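Local structure of endo-1,4-beta-xylanase (Bacteroides thetaiotaomicron VPI-5482, 3KST) at residues Tyr202-Ala207 with Tyr215-Ala220. The protein is a calcium-binding member of glycosyl hydrolase family 43 that probably hydrolyses glycosidic bonds in plant polysaccharides such as xylan. Numbering follows the deposited sequence.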
ATOM      1  N   TYR A 202       5.009 -12.537   6.313  1.00 10.26           N
ATOM      2  CA  TYR A 202       3.694 -12.033   6.691  1.00 10.14           C
ATOM      3  C   TYR A 202       3.117 -11.227   5.555  1.00  9.83           C
ATOM      4  O   TYR A 202       3.746 -10.230   5.133  1.00 10.10           O
ATOM      5  CB  TYR A 202       3.807 -11.104   7.913  1.00  9.97           C
ATOM      6  CG  TYR A 202       4.279 -11.804   9.149  1.00 10.72           C
ATOM      7  CD1 TYR A 202       5.637 -12.051   9.356  1.00 10.06           C
ATOM      8  CD2 TYR A 202       3.363 -12.230  10.134  1.00 11.27           C
ATOM      9  CE1 TYR A 202       6.063 -12.701  10.494  1.00 10.29           C
ATOM     10  CE2 TYR A 202       3.772 -12.891  11.253  1.00 12.35           C
ATOM     11  CZ  TYR A 202       5.136 -13.118  11.441  1.00 11.70           C
ATOM     12  OH  TYR A 202       5.581 -13.775  12.541  1.00 13.42           O
ATOM     13  N   LEU A 203       1.970 -11.684   5.042  1.00  9.35           N
ATOM     14  CA  LEU A 203       1.253 -11.011   3.964  0.50  9.80           C
ATOM     15  C   LEU A 203       0.050 -10.336   4.610  1.00  9.87           C
ATOM     16  O   LEU A 203      -0.886 -11.018   5.063  1.00  9.81           O
ATOM     17  CB  LEU A 203       0.846 -12.001   2.870  0.50  9.37           C
ATOM     18  CG  LEU A 203       0.233 -11.493   1.559  0.50 10.77           C
ATOM     19  CD1 LEU A 203       0.203 -12.647   0.529  0.50  9.99           C
ATOM     20  CD2 LEU A 203      -1.141 -10.878   1.691  0.50 11.59           C
ATOM     21  N   ILE A 204       0.093  -8.997   4.662  1.00 10.62           N
ATOM     22  CA  ILE A 204      -0.929  -8.162   5.284  1.00 10.41           C
ATOM     23  C   ILE A 204      -1.798  -7.558   4.143  1.00 10.44           C
ATOM     24  O   ILE A 204      -1.281  -6.922   3.184  1.00  9.55           O
ATOM     25  CB  ILE A 204      -0.243  -7.090   6.193  1.00 10.68           C
ATOM     26  CG1 ILE A 204       0.824  -7.737   7.109  1.00 10.72           C
ATOM     27  CG2 ILE A 204      -1.300  -6.376   6.992  1.00 10.27           C
ATOM     28  CD1 ILE A 204       1.959  -6.818   7.503  1.00 14.97           C
ATOM     29  N   TYR A 205      -3.109  -7.783   4.221  1.00  8.69           N
ATOM     30  CA  TYR A 205      -4.017  -7.433   3.135  1.00  8.84           C
ATOM     31  C   TYR A 205      -5.339  -6.881   3.611  1.00  8.74           C
ATOM     32  O   TYR A 205      -5.677  -7.013   4.807  1.00  8.99           O
ATOM     33  CB  TYR A 205      -4.268  -8.715   2.278  1.00  9.32           C
ATOM     34  CG  TYR A 205      -4.994  -9.811   3.039  1.00  9.94           C
ATOM     35  CD1 TYR A 205      -4.286 -10.779   3.770  1.00  8.81           C
ATOM     36  CD2 TYR A 205      -6.401  -9.875   3.041  1.00  9.99           C
ATOM     37  CE1 TYR A 205      -4.979 -11.787   4.503  1.00 10.03           C
ATOM     38  CE2 TYR A 205      -7.097 -10.875   3.781  1.00  8.11           C
ATOM     39  CZ  TYR A 205      -6.364 -11.831   4.486  1.00 10.47           C
ATOM     40  OH  TYR A 205      -7.006 -12.798   5.230  1.00  9.18           O
ATOM     41  N   SER A 206      -6.083  -6.309   2.667  1.00  9.10           N
ATOM     42  CA  SER A 206      -7.440  -5.812   2.920  1.00  9.04           C
ATOM     43  C   SER A 206      -8.493  -6.667   2.193  1.00  9.68           C
ATOM     44  O   SER A 206      -8.227  -7.213   1.124  1.00 10.04           O
ATOM     45  CB  SER A 206      -7.567  -4.351   2.489  1.00  8.53           C
ATOM     46  OG  SER A 206      -6.625  -3.506   3.132  1.00  9.91           O
ATOM     47  N   ALA A 207      -9.678  -6.814   2.793  1.00  9.36           N
ATOM     48  CA  ALA A 207     -10.803  -7.527   2.172  1.00  9.41           C
ATOM     49  C   ALA A 207     -12.079  -6.690   2.187  1.00 10.17           C
ATOM     50  O   ALA A 207     -12.225  -5.788   3.040  1.00 10.10           O
ATOM     51  CB  ALA A 207     -11.017  -8.930   2.816  1.00  9.43           C
ATOM     52  N   TYR A 215     -14.802  -2.746   5.272  1.00  9.81           N
ATOM     53  CA  TYR A 215     -13.446  -2.868   4.688  1.00  9.77           C
ATOM     54  C   TYR A 215     -12.518  -3.056   5.894  1.00  9.60           C
ATOM     55  O   TYR A 215     -12.657  -2.338   6.922  1.00  9.10           O
ATOM     56  CB  TYR A 215     -13.039  -1.600   3.942  1.00  9.46           C
ATOM     57  CG  TYR A 215     -11.910  -1.708   2.920  1.00  9.61           C
ATOM     58  CD1 TYR A 215     -11.915  -2.688   1.921  1.00  8.22           C
ATOM     59  CD2 TYR A 215     -10.925  -0.730   2.851  1.00  9.10           C
ATOM     60  CE1 TYR A 215     -10.900  -2.745   0.930  1.00  8.24           C
ATOM     61  CE2 TYR A 215      -9.899  -0.781   1.868  1.00 10.82           C
ATOM     62  CZ  TYR A 215      -9.907  -1.793   0.920  1.00 10.57           C
ATOM     63  OH  TYR A 215      -8.933  -1.830  -0.029  1.00 11.34           O
ATOM     64  N   GLY A 216     -11.613  -4.032   5.805  1.00 10.00           N
ATOM     65  CA  GLY A 216     -10.728  -4.338   6.907  1.00  9.64           C
ATOM     66  C   GLY A 216      -9.438  -5.011   6.521  1.00  9.80           C
ATOM     67  O   GLY A 216      -9.300  -5.476   5.399  1.00 10.48           O
ATOM     68  N   VAL A 217      -8.505  -5.030   7.466  1.00 10.40           N
ATOM     69  CA  VAL A 217      -7.178  -5.582   7.273  1.00  9.51           C
ATOM     70  C   VAL A 217      -6.967  -6.876   8.038  1.00  9.72           C
ATOM     71  O   VAL A 217      -7.324  -6.982   9.223  1.00  8.75           O
ATOM     72  CB  VAL A 217      -6.105  -4.576   7.726  1.00  9.11           C
ATOM     73  CG1 VAL A 217      -4.670  -5.163   7.568  1.00  7.78           C
ATOM     74  CG2 VAL A 217      -6.254  -3.242   6.942  1.00  9.55           C
ATOM     75  N   GLY A 218      -6.326  -7.846   7.391  1.00 10.47           N
ATOM     76  CA  GLY A 218      -5.953  -9.102   8.032  1.00 10.75           C
ATOM     77  C   GLY A 218      -4.589  -9.526   7.531  1.00 11.02           C
ATOM     78  O   GLY A 218      -4.000  -8.839   6.668  1.00 11.67           O
ATOM     79  N   TYR A 219      -4.079 -10.637   8.050  1.00 11.59           N
ATOM     80  CA  TYR A 219      -2.809 -11.199   7.522  1.00 11.40           C
ATOM     81  C   TYR A 219      -2.814 -12.727   7.380  1.00 11.56           C
ATOM     82  O   TYR A 219      -3.723 -13.414   7.871  1.00 11.27           O
ATOM     83  CB  TYR A 219      -1.592 -10.741   8.343  1.00 11.52           C
ATOM     84  CG  TYR A 219      -1.379 -11.437   9.681  1.00 12.51           C
ATOM     85  CD1 TYR A 219      -2.018 -10.986  10.830  1.00 13.39           C
ATOM     86  CD2 TYR A 219      -0.507 -12.541   9.802  1.00 12.68           C
ATOM     87  CE1 TYR A 219      -1.818 -11.599  12.080  1.00 13.04           C
ATOM     88  CE2 TYR A 219      -0.303 -13.170  11.058  1.00 13.18           C
ATOM     89  CZ  TYR A 219      -0.962 -12.693  12.183  1.00 14.24           C
ATOM     90  OH  TYR A 219      -0.795 -13.282  13.405  1.00 15.46           O
ATOM     91  N   ALA A 220      -1.779 -13.198   6.685  1.00 10.96           N
ATOM     92  CA  ALA A 220      -1.478 -14.608   6.466  1.00 11.77           C
ATOM     93  C   ALA A 220       0.021 -14.780   6.522  1.00 12.43           C
ATOM     94  O   ALA A 220       0.769 -13.845   6.218  1.00 11.74           O
ATOM     95  CB  ALA A 220      -2.001 -15.096   5.132  1.00 12.16           C
TER
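Leu203, Tyr205 and Ala207 pair with Ala220, Gly218 and Gly216 in an antiparallel beta hairpin, a worked example of how a regular backbone ladder leaves the side chains to set the detail of each face. Each pair exchanges two backbone hydrogen bonds; that from Tyr205 N to Gly218 O is 2.8 Å long and nearly straight at 173°, whereas the end of the ladder, Gly216 N to Ala207 O, is weak at 3.3 Å. In the non-hydrogen-bonded pairs between them, CA-H groups fill in, as where Val217 CA lies 3.2 Å from Tyr205 O.

Aromatic contacts follow. With CG between the backbone N and the carbonyl carbon (chi1 65°), the Tyr205 ring folds back over side-chain-less Gly218, whose O sits above one ring face, toward the rim; its hydroxyl bonds to Glu182. Tyr202 and Tyr219 run alongside each other, pointing the same way, their ring planes inclined at 46° and Tyr202 CD2 meeting Tyr219 CE2 at 3.9 Å. The Tyr215 ring turns back alongside the end of strand 200-207, with CD1 3.3 Å from Ala207 O, and Ser206 CB makes an off-centre CH-pi contact with it, 4.3 Å from the centroid. The Tyr215 hydroxyl bonds to Glu190, the predicted proton donor, so a leucine here would probably leave that carboxylate without this second-shell partner and Ser206 CB without its ring.

Aliphatic contact is made on the face of Ile204 and Val217, where Ile204 CG2 reaches Val217 CG1 at 3.6 Å and Ile204 CG1 approaches Tyr219 CB.

These are the two central strands of a four-stranded antiparallel sheet, one blade of the family's five-bladed beta-propeller. Strand 189-197 flanks 200-207, and 230-231 flanks 216-222; Leu203, Tyr205 and Ala220 pack on strand 172-175, while Ile204 and Val217 face strands 279-287 and 293-305.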